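Local coordinates for protein C-type lectin domain family 4, member a4 (Mus musculus, PDB 3VYK) that serves as a dendritic-cell surface receptor whose calcium-dependent C-type lectin domain, the part crystallised here, binds N-glycans carrying bisecting N-acetylglucosamine and probably acts in immune recognition, at residues 21-25 with 26-30; 79-83 with 84-88. One frame throughout, in Å; residues are numbered along the deposited sequence.

Interaction 1. Residues 21-25 with 26-30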
loop_
_atom_site.group_PDB
_atom_site.type_symbol
_atom_site.label_atom_id
_atom_site.label_comp_id
_atom_site.label_asym_id
_atom_site.label_seq_id
_atom_site.Cartn_x
_atom_site.Cartn_y
_atom_site.Cartn_z
ATOM N N SER A 21 -3.623 -4.696 -14.042
ATOM C CA SER A 21 -4.327 -3.474 -14.417
ATOM C C SER A 21 -4.071 -2.380 -13.387
ATOM O O SER A 21 -3.571 -2.651 -12.288
ATOM C CB SER A 21 -5.833 -3.734 -14.545
ATOM O OG SER A 21 -6.360 -4.301 -13.359
ATOM N N LYS A 22 -4.401 -1.149 -13.763
ATOM C CA LYS A 22 -4.310 -0.002 -12.864
ATOM C C LYS A 22 -5.699 0.544 -12.571
ATOM O O LYS A 22 -6.638 0.361 -13.356
ATOM C CB LYS A 22 -3.425 1.091 -13.459
ATOM C CG LYS A 22 -1.972 0.693 -13.658
ATOM C CD LYS A 22 -1.189 1.833 -14.285
ATOM C CE LYS A 22 0.219 1.401 -14.650
ATOM N NZ LYS A 22 0.895 2.445 -15.467
ATOM N N ALA A 23 -5.827 1.208 -11.429
ATOM C CA ALA A 23 -7.106 1.736 -10.984
ATOM C C ALA A 23 -6.850 2.817 -9.952
ATOM O O ALA A 23 -5.771 2.859 -9.344
ATOM C CB ALA A 23 -7.959 0.627 -10.382
ATOM N N SER A 24 -7.841 3.683 -9.757
ATOM C CA SER A 24 -7.827 4.656 -8.663
ATOM C C SER A 24 -7.773 3.967 -7.298
ATOM O O SER A 24 -7.935 2.748 -7.190
ATOM C CB SER A 24 -9.079 5.527 -8.724
ATOM O OG SER A 24 -10.219 4.771 -8.331
ATOM N N TRP A 25 -7.557 4.750 -6.246
ATOM C CA TRP A 25 -7.532 4.179 -4.904
ATOM C C TRP A 25 -8.834 3.487 -4.563
ATOM O O TRP A 25 -8.831 2.333 -4.132
ATOM C CB TRP A 25 -7.167 5.226 -3.862
ATOM C CG TRP A 25 -6.976 4.600 -2.506
ATOM C CD1 TRP A 25 -5.785 4.160 -1.931
ATOM C CD2 TRP A 25 -8.015 4.287 -1.529
ATOM N NE1 TRP A 25 -6.014 3.632 -0.691
ATOM C CE2 TRP A 25 -7.334 3.674 -0.391
ATOM C CE3 TRP A 25 -9.398 4.461 -1.478
ATOM C CZ2 TRP A 25 -8.024 3.238 0.730
ATOM C CZ3 TRP A 25 -10.084 4.023 -0.339
ATOM C CH2 TRP A 25 -9.409 3.429 0.739
ATOM N N ASN A 26 -9.956 4.176 -4.762
ATOM C CA ASN A 26 -11.259 3.593 -4.426
ATOM C C ASN A 26 -11.561 2.323 -5.235
ATOM O O ASN A 26 -12.031 1.332 -4.679
ATOM C CB ASN A 26 -12.380 4.641 -4.530
ATOM C CG ASN A 26 -12.538 5.452 -3.251
ATOM O OD1 ASN A 26 -13.057 4.963 -2.242
ATOM N ND2 ASN A 26 -12.101 6.693 -3.286
ATOM N N GLU A 27 -11.249 2.345 -6.528
ATOM C CA GLU A 27 -11.450 1.175 -7.382
ATOM C C GLU A 27 -10.541 0.016 -6.953
ATOM O O GLU A 27 -10.957 -1.143 -6.982
ATOM C CB GLU A 27 -11.225 1.525 -8.855
ATOM C CG GLU A 27 -12.300 2.409 -9.474
ATOM C CD GLU A 27 -11.866 3.034 -10.794
ATOM O OE1 GLU A 27 -10.646 3.074 -11.098
ATOM O OE2 GLU A 27 -12.756 3.502 -11.538
ATOM N N SER A 28 -9.312 0.340 -6.549
ATOM C CA SER A 28 -8.358 -0.657 -6.042
ATOM C C SER A 28 -8.846 -1.326 -4.767
ATOM O O SER A 28 -8.772 -2.553 -4.633
ATOM C CB SER A 28 -6.990 -0.009 -5.798
ATOM O OG SER A 28 -6.431 0.442 -7.013
ATOM N N GLU A 29 -9.334 -0.521 -3.826
ATOM C CA GLU A 29 -9.899 -1.066 -2.594
ATOM C C GLU A 29 -11.105 -1.961 -2.883
ATOM O O GLU A 29 -11.282 -2.983 -2.222
ATOM C CB GLU A 29 -10.252 0.044 -1.596
ATOM C CG GLU A 29 -10.991 -0.407 -0.333
ATOM C CD GLU A 29 -10.239 -1.417 0.532
ATOM O OE1 GLU A 29 -9.047 -1.695 0.276
ATOM O OE2 GLU A 29 -10.852 -1.927 1.492
ATOM N N GLU A 30 -11.898 -1.591 -3.889
ATOM C CA GLU A 30 -13.041 -2.402 -4.319
ATOM C C GLU A 30 -12.583 -3.764 -4.866
ATOM O O GLU A 30 -13.175 -4.799 -4.530
ATOM C CB GLU A 30 -13.873 -1.626 -5.352
ATOM C CG GLU A 30 -15.143 -2.320 -5.834
ATOM C CD GLU A 30 -15.800 -1.612 -7.013
ATOM O OE1 GLU A 30 -15.316 -0.533 -7.433
ATOM O OE2 GLU A 30 -16.812 -2.139 -7.530
#
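The carbonyl oxygen of Ser-24 is gripped twice by Ser-28. The backbone N of Ser-28 reaches Ser-24 O at 2.8 Å as the first turn of the helix closes, and the hydroxyl OG of Ser-28 donates to the same Ser-24 O, also at 2.8 Å, from the other face of the carbonyl plane. Ser-28 OG can fold back this way because it lies beside its own backbone N (chi1 -64°). The start of the helix is tied reciprocally: Glu-27 N donates to Ser-24 OG (3.2 Å), while Ser-24 N donates to Glu-27 OE1 (3.2 Å), arriving on the anti side and 26° out of the carboxylate plane. Together these bonds make a capping box with Ser-24 as N-cap; a weak bond from Ser-24 OG to Glu-27 OE1 is added to it. Ala-23 CB rests against Glu-27 OE1 at 3.7 Å. Glu-29 CB sits over one face of the Trp-25 indole, 4.3 Å from the centroid of the six-membered ring, a CH-pi contact. Asn-26 brings its amide to the indole edge, with the two planes nearly perpendicular. Trp-25 and Glu-29 find their polar partners on the sheet: Trp-25 NE1 donates to Ile-63 O, and Glu-29 OE1 accepts from Leu-39 N, which fastens helix 25-34 to strands 61-67 and 38-39. The capping box thus satisfies Glu-27 N, a first-turn N-H that no earlier helix carbonyl can reach, and the negative Glu-27 carboxylate probably interacts favourably with the helix dipole.

Interaction 2. Residues 79-83 with 84-88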
loop_
_atom_site.group_PDB
_atom_site.type_symbol
_atom_site.label_atom_id
_atom_site.label_comp_id
_atom_site.label_asym_id
_atom_site.label_seq_id
_atom_site.Cartn_x
_atom_site.Cartn_y
_atom_site.Cartn_z
ATOM N N THR A 79 -6.523 0.091 12.415
ATOM C CA THR A 79 -5.415 -0.192 13.328
ATOM C C THR A 79 -4.546 1.060 13.466
ATOM O O THR A 79 -4.476 1.865 12.541
ATOM C CB THR A 79 -4.572 -1.413 12.908
ATOM O OG1 THR A 79 -4.032 -1.207 11.597
ATOM C CG2 THR A 79 -5.421 -2.684 12.917
ATOM N N PRO A 80 -3.903 1.249 14.630
ATOM C CA PRO A 80 -3.222 2.521 14.866
ATOM C C PRO A 80 -2.058 2.779 13.913
ATOM O O PRO A 80 -1.308 1.852 13.567
ATOM C CB PRO A 80 -2.721 2.395 16.315
ATOM C CG PRO A 80 -3.558 1.323 16.924
ATOM C CD PRO A 80 -3.861 0.370 15.814
ATOM N N TYR A 81 -1.938 4.029 13.474
ATOM C CA TYR A 81 -0.787 4.476 12.699
ATOM C C TYR A 81 0.402 4.613 13.639
ATOM O O TYR A 81 0.406 5.470 14.522
ATOM C CB TYR A 81 -1.108 5.809 12.030
ATOM C CG TYR A 81 -0.035 6.365 11.132
ATOM C CD1 TYR A 81 0.262 5.759 9.913
ATOM C CD2 TYR A 81 0.656 7.519 11.485
ATOM C CE1 TYR A 81 1.236 6.284 9.078
ATOM C CE2 TYR A 81 1.627 8.057 10.652
ATOM C CZ TYR A 81 1.904 7.431 9.450
ATOM O OH TYR A 81 2.872 7.953 8.620
ATOM N N ASN A 82 1.389 3.742 13.449
ATOM C CA ASN A 82 2.575 3.685 14.291
ATOM C C ASN A 82 3.705 4.481 13.654
ATOM O O ASN A 82 4.300 4.045 12.662
ATOM C CB ASN A 82 2.999 2.230 14.499
ATOM C CG ASN A 82 4.156 2.087 15.477
ATOM O OD1 ASN A 82 4.668 3.080 16.021
ATOM N ND2 ASN A 82 4.562 0.846 15.723
ATOM N N LYS A 83 4.013 5.627 14.253
ATOM C CA LYS A 83 5.058 6.524 13.747
ATOM C C LYS A 83 6.446 5.879 13.749
ATOM O O LYS A 83 7.350 6.356 13.061
ATOM C CB LYS A 83 5.086 7.836 14.540
ATOM C CG LYS A 83 3.873 8.726 14.303
ATOM C CD LYS A 83 3.957 10.030 15.079
ATOM C CE LYS A 83 3.851 9.828 16.586
ATOM N NZ LYS A 83 2.505 9.355 17.027
ATOM N N SER A 84 6.616 4.787 14.494
ATOM C CA SER A 84 7.917 4.102 14.527
ATOM C C SER A 84 8.121 3.084 13.405
ATOM O O SER A 84 9.178 2.442 13.329
ATOM C CB SER A 84 8.177 3.444 15.888
ATOM O OG SER A 84 7.400 2.280 16.046
ATOM N N ALA A 85 7.134 2.968 12.521
ATOM C CA ALA A 85 7.248 2.079 11.363
ATOM C C ALA A 85 6.653 2.699 10.097
ATOM O O ALA A 85 5.675 2.203 9.539
ATOM C CB ALA A 85 6.630 0.716 11.658
ATOM N N THR A 86 7.240 3.801 9.656
ATOM C CA THR A 86 6.833 4.425 8.402
ATOM C C THR A 86 8.033 4.554 7.468
ATOM O O THR A 86 9.199 4.536 7.907
ATOM C CB THR A 86 6.162 5.802 8.612
ATOM O OG1 THR A 86 7.107 6.761 9.107
ATOM C CG2 THR A 86 4.979 5.682 9.566
ATOM N N PHE A 87 7.748 4.675 6.169
ATOM C CA PHE A 87 8.790 4.532 5.144
ATOM C C PHE A 87 8.698 5.567 4.052
ATOM O O PHE A 87 8.926 5.281 2.880
ATOM C CB PHE A 87 8.788 3.096 4.610
ATOM C CG PHE A 87 8.922 2.100 5.711
ATOM C CD1 PHE A 87 10.182 1.794 6.225
ATOM C CD2 PHE A 87 7.796 1.555 6.310
ATOM C CE1 PHE A 87 10.315 0.924 7.298
ATOM C CE2 PHE A 87 7.919 0.697 7.397
ATOM C CZ PHE A 87 9.182 0.384 7.885
ATOM N N TRP A 88 8.371 6.783 4.457
ATOM C CA TRP A 88 8.286 7.898 3.516
ATOM C C TRP A 88 9.578 8.157 2.791
ATOM O O TRP A 88 10.654 8.204 3.404
ATOM C CB TRP A 88 7.880 9.155 4.258
ATOM C CG TRP A 88 6.527 9.068 4.908
ATOM C CD1 TRP A 88 6.234 8.914 6.259
ATOM C CD2 TRP A 88 5.234 9.144 4.234
ATOM N NE1 TRP A 88 4.879 8.902 6.469
ATOM C CE2 TRP A 88 4.221 9.024 5.285
ATOM C CE3 TRP A 88 4.826 9.282 2.909
ATOM C CZ2 TRP A 88 2.866 9.064 5.000
ATOM C CZ3 TRP A 88 3.450 9.318 2.638
ATOM C CH2 TRP A 88 2.498 9.211 3.657
HETATM O O HOH W 1 6.638 8.460 11.064
#
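Direct hydrogen bonds shape the turn at Asn-82. A type I beta turn runs from Asn-82 to Ala-85, closed by Ala-85 N donating to Asn-82 O at 3.0 Å. The Asn-82 side chain adds a second tie: its CG lies anti to the backbone N (chi1 -175°), which turns OD1 toward Ser-84. There Asn-82 OD1 accepts from Ser-84 N at 3.0 Å and from Ser-84 OG at 2.8 Å, both from the same face of the amide plane. This backbone N-H bond two residues on is that of an Asx turn. A further bond links the two flanks of the turn, where Trp-88 NE1 donates to Tyr-81 OH at 3.1 Å, the phenol oxygen lying at the indole edge, close to its plane. Water supplies the next link: one molecule donates to Lys-83 O (3.0 Å) and hydrogen-bonds Thr-86 OG1 (2.6 Å). The van der Waals contact is small: the Thr-86 CG2 methyl packs against the phenol end of Tyr-81, 3.2 Å from Tyr-81 OH, with the two side chains crossing at about a right angle. Trp-88 also meets Trp-73 and Trp-112, and its side chain lies about 4 Å from those of the calcium ligands Glu-92 and Asp-114. Backbone, side-chain and water bonds together probably hold the shape of an irregular surface loop, and the Tyr-81 hydroxyl satisfies the indole N-H of a tryptophan close to the calcium site.

The two contacts lie on opposite sides of the chain's centre, their centres about 23 Å apart and their nearest atoms about 11 Å, and they do not touch. Interaction 1 is partly buried and starts helix 25-34 straight after strand 21-23; interaction 2 is a surface contact in the long loop between strands 73-75 and 100-106. Both lean on strand 61-67 of the lectin domain, through Phe-62 and Ile-63 in the first and Leu-65 in the second. Regular helix capping and a buried indole mark the one, a side-chain-braced turn with a bridging water the other. Interaction 2 stands nearer the calcium ion.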